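Long-range contacts in phenylacetic acid degradation-related protein (Ralstonia eutropha JMP134, PDB 2PIM), which is a putative hot-dog-fold thioesterase that probably hydrolyses acyl-CoA thioesters: residues A45-L50 with A96-L101; L90-P95 with L127-T132; M71-T76 with A105-R110. All coordinates share one frame; numbering follows the deposited sequence. Where two conformers were deposited one is given.

Contact 1 of 3, residues A45-L50 with A96-L101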
ATOM      1  N   ALA A  45      -1.626   9.265   9.399  1.00 31.62           N
ATOM      2  CA  ALA A  45      -0.310   8.680   9.234  1.00 30.54           C
ATOM      3  C   ALA A  45       0.414   8.856  10.582  1.00 28.34           C
ATOM      4  O   ALA A  45       0.509   9.967  11.093  1.00 28.04           O
ATOM      5  CB  ALA A  45       0.438   9.362   8.087  1.00 29.22           C
ATOM      6  N   THR A  46       0.887   7.760  11.169  1.00 28.25           N
ATOM      7  CA  THR A  46       1.624   7.827  12.437  1.00 27.01           C
ATOM      8  C   THR A  46       3.130   7.895  12.197  1.00 26.19           C
ATOM      9  O   THR A  46       3.577   7.732  11.070  1.00 24.10           O
ATOM     10  CB  THR A  46       1.271   6.650  13.328  1.00 26.94           C
ATOM     11  OG1 THR A  46       1.691   5.427  12.709  1.00 28.84           O
ATOM     12  CG2 THR A  46      -0.254   6.632  13.573  1.00 29.34           C
ATOM     13  N   ASP A  47       3.919   8.158  13.241  1.00 24.90           N
ATOM     14  CA  ASP A  47       5.376   8.178  13.098  1.00 27.83           C
ATOM     15  C   ASP A  47       5.888   6.763  12.658  1.00 28.29           C
ATOM     16  O   ASP A  47       6.975   6.622  12.096  1.00 30.24           O
ATOM     17  CB  ASP A  47       6.061   8.639  14.394  1.00 27.62           C
ATOM     18  CG  ASP A  47       5.887  10.154  14.685  1.00 34.33           C
ATOM     19  OD1 ASP A  47       5.627  10.968  13.768  1.00 34.37           O
ATOM     20  OD2 ASP A  47       6.060  10.533  15.870  1.00 42.36           O
ATOM     21  N   ALA A  48       5.058   5.747  12.886  1.00 26.06           N
ATOM     22  CA  ALA A  48       5.359   4.386  12.537  1.00 26.06           C
ATOM     23  C   ALA A  48       5.297   4.108  11.039  1.00 26.91           C
ATOM     24  O   ALA A  48       5.667   3.035  10.596  1.00 26.34           O
ATOM     25  CB  ALA A  48       4.398   3.487  13.255  1.00 25.67           C
ATOM     26  N   PHE A  49       4.782   5.044  10.255  1.00 28.94           N
ATOM     27  CA  PHE A  49       4.601   4.824   8.840  1.00 28.09           C
ATOM     28  C   PHE A  49       5.625   5.602   8.027  1.00 27.33           C
ATOM     29  O   PHE A  49       5.503   5.681   6.806  1.00 27.62           O
ATOM     30  CB  PHE A  49       3.219   5.293   8.381  1.00 28.77           C
ATOM     31  CG  PHE A  49       2.062   4.595   9.017  1.00 24.73           C
ATOM     32  CD1 PHE A  49       2.200   3.436   9.751  1.00 27.47           C
ATOM     33  CD2 PHE A  49       0.788   5.131   8.845  1.00 25.28           C
ATOM     34  CE1 PHE A  49       1.081   2.827  10.327  1.00 25.91           C
ATOM     35  CE2 PHE A  49      -0.327   4.537   9.400  1.00 25.51           C
ATOM     36  CZ  PHE A  49      -0.187   3.391  10.138  1.00 29.90           C
ATOM     37  N   LEU A  50       6.615   6.161   8.707  1.00 29.18           N
ATOM     38  CA  LEU A  50       7.597   7.068   8.114  1.00 30.53           C
ATOM     39  C   LEU A  50       8.844   6.369   7.569  1.00 32.11           C
ATOM     40  O   LEU A  50       9.314   5.352   8.113  1.00 29.28           O
ATOM     41  CB  LEU A  50       8.026   8.140   9.120  1.00 28.28           C
ATOM     42  CG  LEU A  50       6.888   8.988   9.703  1.00 29.35           C
ATOM     43  CD1 LEU A  50       7.437  10.059  10.607  1.00 28.21           C
ATOM     44  CD2 LEU A  50       6.001   9.616   8.626  1.00 31.73           C
ATOM     45  N   ALA A  96       4.059  13.342   1.980  1.00 33.50           N
ATOM     46  CA  ALA A  96       3.145  13.524   3.091  1.00 33.18           C
ATOM     47  C   ALA A  96       3.944  13.478   4.388  1.00 32.67           C
ATOM     48  O   ALA A  96       5.034  12.896   4.454  1.00 32.93           O
ATOM     49  CB  ALA A  96       2.083  12.449   3.090  1.00 33.51           C
ATOM     50  N   GLN A  97       3.391  14.094   5.421  0.50 32.92           N
ATOM     51  CA  GLN A  97       3.995  14.098   6.732  0.50 32.52           C
ATOM     52  C   GLN A  97       3.047  13.355   7.660  0.50 31.06           C
ATOM     53  O   GLN A  97       1.882  13.121   7.314  0.50 31.05           O
ATOM     54  CB  GLN A  97       4.207  15.540   7.204  0.50 33.71           C
ATOM     55  CG  GLN A  97       4.585  16.551   6.102  0.50 38.02           C
ATOM     56  CD  GLN A  97       5.892  16.219   5.386  0.50 43.31           C
ATOM     57  OE1 GLN A  97       6.755  15.533   5.931  0.50 47.15           O
ATOM     58  NE2 GLN A  97       6.041  16.717   4.156  0.50 41.56           N
ATOM     59  N   ALA A  98       3.539  12.985   8.833  1.00 29.94           N
ATOM     60  CA  ALA A  98       2.676  12.431   9.877  1.00 29.86           C
ATOM     61  C   ALA A  98       1.545  13.407  10.176  1.00 28.76           C
ATOM     62  O   ALA A  98       1.750  14.632  10.215  1.00 30.37           O
ATOM     63  CB  ALA A  98       3.456  12.160  11.146  1.00 28.88           C
ATOM     64  N   GLY A  99       0.360  12.861  10.425  1.00 27.56           N
ATOM     65  CA  GLY A  99      -0.813  13.673  10.709  1.00 26.71           C
ATOM     66  C   GLY A  99      -1.999  13.201   9.891  1.00 26.71           C
ATOM     67  O   GLY A  99      -1.964  12.125   9.295  1.00 29.25           O
ATOM     68  N   LEU A 100      -3.056  14.000   9.895  1.00 26.83           N
ATOM     69  CA  LEU A 100      -4.282  13.708   9.163  1.00 27.43           C
ATOM     70  C   LEU A 100      -4.105  13.804   7.638  1.00 26.33           C
ATOM     71  O   LEU A 100      -3.354  14.633   7.140  1.00 28.22           O
ATOM     72  CB  LEU A 100      -5.378  14.680   9.568  1.00 28.21           C
ATOM     73  CG  LEU A 100      -6.348  14.349  10.688  1.00 32.31           C
ATOM     74  CD1 LEU A 100      -7.099  15.627  11.042  1.00 30.69           C
ATOM     75  CD2 LEU A 100      -7.301  13.257  10.245  1.00 32.18           C
ATOM     76  N   LEU A 101      -4.831  12.948   6.925  1.00 25.74           N
ATOM     77  CA  LEU A 101      -5.020  13.034   5.475  1.00 27.08           C
ATOM     78  C   LEU A 101      -6.478  12.804   5.198  1.00 27.28           C
ATOM     79  O   LEU A 101      -7.190  12.232   6.009  1.00 29.71           O
ATOM     80  CB  LEU A 101      -4.202  11.982   4.690  1.00 26.91           C
ATOM     81  CG  LEU A 101      -2.663  12.022   4.850  1.00 26.52           C
ATOM     82  CD1 LEU A 101      -2.152  11.112   5.952  1.00 29.21           C
ATOM     83  CD2 LEU A 101      -1.994  11.673   3.564  1.00 29.44           C
TER
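Leu101 has its CG anti to its own carbonyl carbon and beside the backbone N (chi1 -60°); the next torsion (chi2 93°) then turns CD1 to the methyl of Ala45, with CB of Ala45 and CD1 of Leu101 3.8 Å apart. Asp47 takes the same kind of first rotation. Its beta carbon starts out away from 96-101, yet the carboxylate swings back until OD1 of Asp47 is 3.6 Å from CB of Ala98, beside the methyl. Leu50 reaches Ala98 more loosely, its CD2 lying 4.4 Å from the CB of Ala98.

The backbones are joined by a single antiparallel hydrogen-bonded pair, Ala45 with Gly99. The amide N of Ala45 donates to O of Gly99 at 2.9 Å. In return N of Gly99 donates to O of Ala45 at 3.0 Å. The same oxygen also receives a CA-H...O contact, with CA of Ala98 3.5 Å from O of Ala45. Gly99 has phi 133°, a conformation in which a beta carbon would press on the carbonyl O of Ala98.

Past the bridge the chain folds into a short 3-10 turn at 47-49, where OG1 of Thr46 sits over the centre of the Phe49 ring, 3.5 Å above its plane. Phe49 also packs on Met60 of helix 58-75 and on Thr24 of the second subunit, while Ala45 rests against Met64 of the helix. The Ala45-Gly99 pair lies where strand 38-45 ends beside the start of strand 99-107 and the chain departs toward the central helix: a last antiparallel pair at the ends of two inner strands of the hot-dog sheet.

Contact 2 of 3, residues L90-P95 with L127-T132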
ATOM      1  N   LEU A  90      -0.950   3.109  -8.094  1.00 27.62           N
ATOM      2  CA  LEU A  90      -0.708   4.216  -7.183  1.00 28.08           C
ATOM      3  C   LEU A  90       0.289   5.168  -7.801  1.00 28.29           C
ATOM      4  O   LEU A  90       1.276   4.730  -8.326  1.00 24.12           O
ATOM      5  CB  LEU A  90      -0.070   3.702  -5.888  1.00 28.51           C
ATOM      6  CG  LEU A  90      -0.895   2.670  -5.143  1.00 27.91           C
ATOM      7  CD1 LEU A  90      -0.051   2.113  -3.983  1.00 29.80           C
ATOM      8  CD2 LEU A  90      -2.234   3.219  -4.660  1.00 29.83           C
ATOM      9  N   SER A  91      -0.010   6.463  -7.738  1.00 29.73           N
ATOM     10  CA  SER A  91       0.854   7.504  -8.216  1.00 28.77           C
ATOM     11  C   SER A  91       1.102   8.373  -7.012  1.00 29.98           C
ATOM     12  O   SER A  91       0.150   8.777  -6.304  1.00 30.01           O
ATOM     13  CB  SER A  91       0.199   8.334  -9.349  1.00 28.37           C
ATOM     14  OG  SER A  91      -0.139   7.538 -10.469  1.00 35.98           O
ATOM     15  N   PHE A  92       2.380   8.676  -6.816  1.00 25.00           N
ATOM     16  CA  PHE A  92       2.873   9.430  -5.690  1.00 28.55           C
ATOM     17  C   PHE A  92       3.349  10.762  -6.219  1.00 27.33           C
ATOM     18  O   PHE A  92       4.268  10.806  -7.006  1.00 23.12           O
ATOM     19  CB  PHE A  92       4.045   8.689  -5.016  1.00 28.97           C
ATOM     20  CG  PHE A  92       3.693   7.294  -4.589  1.00 28.81           C
ATOM     21  CD1 PHE A  92       2.703   7.090  -3.648  1.00 28.87           C
ATOM     22  CD2 PHE A  92       4.319   6.188  -5.150  1.00 34.88           C
ATOM     23  CE1 PHE A  92       2.327   5.820  -3.275  1.00 31.66           C
ATOM     24  CE2 PHE A  92       3.959   4.896  -4.753  1.00 34.35           C
ATOM     25  CZ  PHE A  92       2.950   4.720  -3.824  1.00 29.79           C
ATOM     26  N   LEU A  93       2.715  11.824  -5.744  1.00 27.05           N
ATOM     27  CA  LEU A  93       2.728  13.107  -6.373  1.00 29.57           C
ATOM     28  C   LEU A  93       3.553  14.063  -5.547  1.00 29.75           C
ATOM     29  O   LEU A  93       4.388  14.791  -6.090  1.00 31.80           O
ATOM     30  CB  LEU A  93       1.283  13.596  -6.457  1.00 30.05           C
ATOM     31  CG  LEU A  93       0.474  13.409  -7.762  1.00 35.86           C
ATOM     32  CD1 LEU A  93       0.601  12.080  -8.387  1.00 39.27           C
ATOM     33  CD2 LEU A  93      -0.985  13.723  -7.516  1.00 35.28           C
ATOM     34  N   ARG A  94       3.267  14.082  -4.236  1.00 28.19           N
ATOM     35  CA  ARG A  94       3.928  14.944  -3.259  1.00 30.96           C
ATOM     36  C   ARG A  94       4.132  14.212  -1.950  1.00 30.73           C
ATOM     37  O   ARG A  94       3.328  13.352  -1.597  1.00 32.93           O
ATOM     38  CB  ARG A  94       3.079  16.178  -2.937  1.00 28.97           C
ATOM     39  CG  ARG A  94       2.694  16.979  -4.123  1.00 31.95           C
ATOM     40  CD  ARG A  94       1.799  18.143  -3.755  1.00 36.22           C
ATOM     41  NE  ARG A  94       1.682  19.037  -4.907  1.00 38.76           N
ATOM     42  CZ  ARG A  94       0.837  18.873  -5.925  1.00 41.48           C
ATOM     43  NH1 ARG A  94      -0.017  17.852  -5.958  1.00 37.35           N
ATOM     44  NH2 ARG A  94       0.839  19.749  -6.924  1.00 48.55           N
ATOM     45  N   PRO A  95       5.175  14.588  -1.207  1.00 34.17           N
ATOM     46  CA  PRO A  95       5.439  13.963   0.087  1.00 34.74           C
ATOM     47  C   PRO A  95       4.395  14.326   1.149  1.00 33.84           C
ATOM     48  O   PRO A  95       3.863  15.438   1.163  1.00 33.83           O
ATOM     49  CB  PRO A  95       6.839  14.495   0.451  1.00 35.90           C
ATOM     50  CG  PRO A  95       6.938  15.774  -0.248  1.00 37.37           C
ATOM     51  CD  PRO A  95       6.174  15.639  -1.521  1.00 31.33           C
ATOM     52  N   LEU A 127      -2.810  17.445  -3.077  1.00 32.12           N
ATOM     53  CA  LEU A 127      -2.839  16.019  -3.422  1.00 34.50           C
ATOM     54  C   LEU A 127      -1.497  15.432  -3.163  1.00 32.85           C
ATOM     55  O   LEU A 127      -0.530  15.903  -3.723  1.00 30.47           O
ATOM     56  CB  LEU A 127      -3.067  15.790  -4.897  1.00 34.48           C
ATOM     57  CG  LEU A 127      -4.465  15.557  -5.418  1.00 41.50           C
ATOM     58  CD1 LEU A 127      -4.377  15.385  -6.935  1.00 42.00           C
ATOM     59  CD2 LEU A 127      -5.077  14.356  -4.775  1.00 51.06           C
ATOM     60  N   VAL A 128      -1.434  14.381  -2.356  1.00 30.85           N
ATOM     61  CA  VAL A 128      -0.162  13.688  -2.176  1.00 28.59           C
ATOM     62  C   VAL A 128      -0.034  12.426  -3.053  1.00 28.81           C
ATOM     63  O   VAL A 128       1.080  12.071  -3.495  1.00 27.31           O
ATOM     64  CB  VAL A 128       0.126  13.428  -0.693  1.00 29.56           C
ATOM     65  CG1 VAL A 128       0.251  14.771   0.045  1.00 29.05           C
ATOM     66  CG2 VAL A 128      -0.927  12.588  -0.034  1.00 34.00           C
ATOM     67  N   ALA A 129      -1.153  11.752  -3.303  1.00 25.09           N
ATOM     68  CA  ALA A 129      -1.131  10.543  -4.055  1.00 24.79           C
ATOM     69  C   ALA A 129      -2.494  10.297  -4.675  1.00 27.79           C
ATOM     70  O   ALA A 129      -3.511  10.745  -4.135  1.00 28.46           O
ATOM     71  CB  ALA A 129      -0.744   9.370  -3.155  1.00 23.37           C
ATOM     72  N   THR A 130      -2.498   9.607  -5.814  1.00 29.12           N
ATOM     73  CA  THR A 130      -3.735   9.133  -6.424  1.00 32.22           C
ATOM     74  C   THR A 130      -3.708   7.637  -6.670  1.00 29.37           C
ATOM     75  O   THR A 130      -2.641   7.020  -6.689  1.00 28.28           O
ATOM     76  CB  THR A 130      -4.016   9.871  -7.748  1.00 30.94           C
ATOM     77  OG1 THR A 130      -2.942   9.676  -8.625  1.00 36.94           O
ATOM     78  CG2 THR A 130      -4.150  11.350  -7.530  1.00 29.31           C
ATOM     79  N   ALA A 131      -4.888   7.088  -6.930  1.00 27.56           N
ATOM     80  CA  ALA A 131      -5.055   5.705  -7.261  1.00 25.75           C
ATOM     81  C   ALA A 131      -6.156   5.429  -8.286  1.00 28.54           C
ATOM     82  O   ALA A 131      -7.150   6.153  -8.388  1.00 25.49           O
ATOM     83  CB  ALA A 131      -5.381   4.911  -6.032  1.00 30.83           C
ATOM     84  N   THR A 132      -5.981   4.301  -8.972  1.00 27.54           N
ATOM     85  CA  THR A 132      -6.997   3.663  -9.762  1.00 32.64           C
ATOM     86  C   THR A 132      -7.119   2.232  -9.268  1.00 30.66           C
ATOM     87  O   THR A 132      -6.130   1.495  -9.246  1.00 32.63           O
ATOM     88  CB  THR A 132      -6.533   3.682 -11.266  1.00 35.21           C
ATOM     89  OG1 THR A 132      -6.598   5.033 -11.746  1.00 44.89           O
ATOM     90  CG2 THR A 132      -7.408   2.796 -12.122  1.00 40.10           C
TER
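Leu90, Ser91 and Phe92 face Ala131, Thr130 and Ala129 in an antiparallel ladder whose hydrogen-bonded pair is Ser91 with Thr130. There N of Ser91 donates to O of Thr130 at 2.9 Å, and N of Thr130 to O of Ser91 at 2.8 Å. Beyond the ladder, O of Val128 takes two amides from one face of its plane: N of Leu93 at 2.8 Å and N of Arg94 at 3.1 Å.

A side-chain bond continues this line. The Arg94 chain, extended from CG to NE, crosses Leu127 and brings NH1 of Arg94 3.0 Å from O of Leu127, nearly straight (167° at the hydrogen), on a carbonyl lone pair and in the guanidinium plane.

Among the apolar contacts, CD2 of Leu90 meets CB of Ala131 at 3.8 Å, and Leu90, Ala129 and Ala131 all touch Leu65 of helix 58-75. Beyond the ladder the side chains of Leu93 and Leu127 run alongside each other, CD2 of Leu93 lying 3.8 Å from CD1 of Leu127.

A classic beta bulge sets Val128 and Ala129 opposite Leu121, while Leu90 and Ser91 pair with a strand of the second subunit. One sheet is thereby shared between the subunits, as in hot-dog dimers.

Contact 3 of 3, residues M71-T76 with A105-R110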
HETATM    1  N   MSE A  71     -13.960   0.801   0.150  1.00 29.89           N
HETATM    2  CA  MSE A  71     -15.108   1.210   0.989  1.00 27.85           C
HETATM    3  C   MSE A  71     -16.241   1.721   0.116  1.00 25.61           C
HETATM    4  O   MSE A  71     -17.431   1.336   0.274  1.00 21.16           O
HETATM    5  CB  MSE A  71     -14.732   2.299   2.017  1.00 29.73           C
HETATM    6  CG  MSE A  71     -14.163   1.805   3.366  1.00 38.91           C
HETATM    7 SE   MSE A  71     -15.235   0.380   4.217  0.75 38.20          SE
HETATM    8  CE  MSE A  71     -14.314  -1.258   3.415  1.00 38.12           C
ATOM      9  N   LEU A  72     -15.886   2.596  -0.807  1.00 24.53           N
ATOM     10  CA  LEU A  72     -16.894   3.121  -1.743  1.00 25.71           C
ATOM     11  C   LEU A  72     -17.614   1.960  -2.495  1.00 24.23           C
ATOM     12  O   LEU A  72     -18.841   1.893  -2.520  1.00 26.69           O
ATOM     13  CB  LEU A  72     -16.269   4.135  -2.694  1.00 22.07           C
ATOM     14  CG  LEU A  72     -17.227   4.543  -3.828  1.00 26.35           C
ATOM     15  CD1 LEU A  72     -18.589   5.003  -3.330  1.00 21.42           C
ATOM     16  CD2 LEU A  72     -16.554   5.592  -4.637  1.00 24.08           C
ATOM     17  N   VAL A  73     -16.837   1.018  -3.031  1.00 24.60           N
ATOM     18  CA  VAL A  73     -17.420  -0.113  -3.746  1.00 25.61           C
ATOM     19  C   VAL A  73     -18.345  -0.879  -2.852  1.00 25.86           C
ATOM     20  O   VAL A  73     -19.460  -1.183  -3.254  1.00 26.00           O
ATOM     21  CB  VAL A  73     -16.374  -1.087  -4.329  1.00 26.64           C
ATOM     22  CG1 VAL A  73     -17.058  -2.254  -5.016  1.00 29.72           C
ATOM     23  CG2 VAL A  73     -15.462  -0.357  -5.295  1.00 27.62           C
ATOM     24  N   THR A  74     -17.885  -1.177  -1.633  1.00 27.68           N
ATOM     25  CA  THR A  74     -18.689  -1.933  -0.632  1.00 25.12           C
ATOM     26  C   THR A  74     -19.992  -1.249  -0.281  1.00 23.47           C
ATOM     27  O   THR A  74     -21.059  -1.894  -0.183  1.00 23.68           O
ATOM     28  CB  THR A  74     -17.830  -2.204   0.639  1.00 25.57           C
ATOM     29  OG1 THR A  74     -16.682  -2.945   0.235  1.00 24.21           O
ATOM     30  CG2 THR A  74     -18.577  -3.022   1.675  1.00 27.79           C
ATOM     31  N   ALA A  75     -19.923   0.061  -0.102  1.00 21.76           N
ATOM     32  CA  ALA A  75     -21.126   0.862   0.118  1.00 24.40           C
ATOM     33  C   ALA A  75     -22.250   0.615  -0.890  1.00 24.26           C
ATOM     34  O   ALA A  75     -23.423   0.738  -0.531  1.00 27.83           O
ATOM     35  CB  ALA A  75     -20.777   2.324   0.145  1.00 25.15           C
ATOM     36  N   THR A  76     -21.897   0.281  -2.140  1.00 25.59           N
ATOM     37  CA  THR A  76     -22.885   0.053  -3.210  1.00 26.65           C
ATOM     38  C   THR A  76     -23.444  -1.383  -3.252  1.00 27.18           C
ATOM     39  O   THR A  76     -24.410  -1.634  -3.952  1.00 26.76           O
ATOM     40  CB  THR A  76     -22.358   0.457  -4.636  1.00 24.74           C
ATOM     41  OG1 THR A  76     -21.359  -0.466  -5.105  1.00 28.84           O
ATOM     42  CG2 THR A  76     -21.778   1.827  -4.619  1.00 31.82           C
ATOM     43  N   ALA A 105     -12.906   9.074  -2.788  1.00 29.81           N
ATOM     44  CA  ALA A 105     -13.115   8.092  -3.830  1.00 27.97           C
ATOM     45  C   ALA A 105     -14.281   8.508  -4.728  1.00 27.77           C
ATOM     46  O   ALA A 105     -15.204   9.182  -4.267  1.00 27.92           O
ATOM     47  CB  ALA A 105     -13.353   6.725  -3.228  1.00 29.22           C
ATOM     48  N   ARG A 106     -14.176   8.155  -6.016  0.50 26.99           N
ATOM     49  CA  ARG A 106     -15.252   8.284  -7.007  0.50 27.18           C
ATOM     50  C   ARG A 106     -15.283   7.030  -7.886  0.50 26.08           C
ATOM     51  O   ARG A 106     -14.235   6.585  -8.373  0.50 23.07           O
ATOM     52  CB  ARG A 106     -15.045   9.506  -7.935  0.50 28.10           C
ATOM     53  CG  ARG A 106     -16.124   9.636  -9.036  0.50 27.57           C
ATOM     54  CD  ARG A 106     -15.907  10.750 -10.086  0.50 28.95           C
ATOM     55  NE  ARG A 106     -15.063  10.366 -11.232  0.50 30.60           N
ATOM     56  CZ  ARG A 106     -13.767  10.656 -11.348  0.50 29.11           C
ATOM     57  NH1 ARG A 106     -13.121  11.329 -10.408  0.50 42.10           N
ATOM     58  NH2 ARG A 106     -13.105  10.275 -12.409  0.50 29.60           N
ATOM     59  N   LEU A 107     -16.483   6.507  -8.123  1.00 23.57           N
ATOM     60  CA  LEU A 107     -16.709   5.457  -9.131  1.00 24.96           C
ATOM     61  C   LEU A 107     -16.682   5.999 -10.561  1.00 23.32           C
ATOM     62  O   LEU A 107     -17.508   6.811 -10.916  1.00 23.43           O
ATOM     63  CB  LEU A 107     -18.080   4.773  -8.908  1.00 19.45           C
ATOM     64  CG  LEU A 107     -18.059   3.777  -7.759  1.00 22.45           C
ATOM     65  CD1 LEU A 107     -19.447   3.496  -7.224  1.00 26.22           C
ATOM     66  CD2 LEU A 107     -17.355   2.502  -8.181  1.00 23.96           C
ATOM     67  N   GLU A 108     -15.742   5.540 -11.384  1.00 27.54           N
ATOM     68  CA  GLU A 108     -15.746   5.861 -12.807  1.00 29.81           C
ATOM     69  C   GLU A 108     -16.680   4.960 -13.562  1.00 28.66           C
ATOM     70  O   GLU A 108     -17.162   5.354 -14.597  1.00 28.50           O
ATOM     71  CB  GLU A 108     -14.372   5.689 -13.449  1.00 30.09           C
ATOM     72  CG  GLU A 108     -13.375   6.700 -13.023  1.00 46.53           C
ATOM     73  CD  GLU A 108     -13.066   7.725 -14.079  1.00 47.96           C
ATOM     74  OE1 GLU A 108     -14.026   8.349 -14.590  1.00 47.87           O
ATOM     75  OE2 GLU A 108     -11.854   7.921 -14.353  1.00 52.09           O
ATOM     76  N   ARG A 109     -16.843   3.733 -13.091  1.00 27.11           N
ATOM     77  CA  ARG A 109     -17.811   2.812 -13.655  1.00 28.44           C
ATOM     78  C   ARG A 109     -18.193   1.763 -12.641  1.00 27.35           C
ATOM     79  O   ARG A 109     -17.332   1.236 -11.964  1.00 27.26           O
ATOM     80  CB  ARG A 109     -17.230   2.109 -14.880  1.00 29.63           C
ATOM     81  CG  ARG A 109     -18.186   1.034 -15.428  1.00 30.09           C
ATOM     82  CD  ARG A 109     -18.140   0.895 -16.928  1.00 30.46           C
ATOM     83  NE  ARG A 109     -19.289   0.105 -17.379  1.00 40.47           N
ATOM     84  CZ  ARG A 109     -19.379  -1.224 -17.300  1.00 40.14           C
ATOM     85  NH1 ARG A 109     -18.382  -1.956 -16.798  1.00 46.83           N
ATOM     86  NH2 ARG A 109     -20.484  -1.822 -17.707  1.00 33.35           N
ATOM     87  N   ARG A 110     -19.484   1.502 -12.541  1.00 30.00           N
ATOM     88  CA  ARG A 110     -20.061   0.424 -11.745  1.00 32.96           C
ATOM     89  C   ARG A 110     -20.591  -0.636 -12.679  1.00 28.68           C
ATOM     90  O   ARG A 110     -21.676  -0.477 -13.168  1.00 28.35           O
ATOM     91  CB  ARG A 110     -21.309   0.908 -11.025  1.00 31.45           C
ATOM     92  CG  ARG A 110     -21.072   1.935 -10.018  1.00 41.62           C
ATOM     93  CD  ARG A 110     -22.368   2.170  -9.197  1.00 41.62           C
ATOM     94  NE  ARG A 110     -22.505   3.606  -8.982  1.00 50.02           N
ATOM     95  CZ  ARG A 110     -23.205   4.182  -8.024  1.00 45.62           C
ATOM     96  NH1 ARG A 110     -23.905   3.462  -7.138  1.00 51.08           N
ATOM     97  NH2 ARG A 110     -23.191   5.503  -7.970  1.00 49.19           N
TER
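The carbonyl O of Val73 is gripped twice by Thr76: OG1 of Thr76 donates to O of Val73 at 2.7 Å, in the carbonyl plane and on a lone pair, and N of Thr76 donates to the same O of Val73 at 3.1 Å. These bonds join Thr76 back to helix 58-75, the central helix of the hot-dog fold, where it lies against the curved antiparallel sheet. The axes of the segments 71-75 and 105-107 approach to 8.8 Å and cross at -49°.

The torsion that places OG1 between its backbone N and carbonyl carbon (chi1 71°) turns the methyl branch of Thr76 to the strand side. This methyl meets Leu107 tip to tip, CG2 of Thr76 being 3.9 Å from CD1 of Leu107. The same CG2 of Thr76 also comes 3.7 Å from NH1 of Arg110, whose chain crosses it after bending at chi3.

Deeper in the contact, Leu72 carries most of the packing. With CG anti to the backbone N (chi1 171°), the side chain points at the strand and crosses Leu107 at a slant. CD2 of Leu72 lies 3.7 Å from CB of Ala105 and 3.6 Å from N of Leu107, so one methyl bridges the strand between these two residues. Val73 adds a distant touch to Leu107 and packs on Val117 and Cys83.

After a bulge opposite Asn116 the chain brings Arg110 back to the contact. Arg110 is fixed from outside the two segments, its NH2 bonding to O of Leu34; across its guanidinium, CD1 of Leu107 sits 3.5 Å above the plane of the Arg110 group, offset toward the rim.

In the fold
Contacts 1 and 3 use the two ends of strand 99-107 and lie on opposite sides of the chain's centre, their centres about 25 Å apart. Contact 2 sits about 15 Å from contact 1 and 19 Å from contact 3, centre to centre. Contacts 1 and 2 touch directly: CD2 of Leu101 packs on CG2 of Val128 at 3.9 Å. Contacts 2 and 3 stay about 7 Å apart at their nearest atoms. All three reach the same sheet, and helix 58-75 packs on contacts 1 and 2 and supplies one side of contact 3. Contacts 1 and 2 also meet the second subunit, whereas contact 3 is internal to the chain. Their geometry alone assigns no catalytic residue.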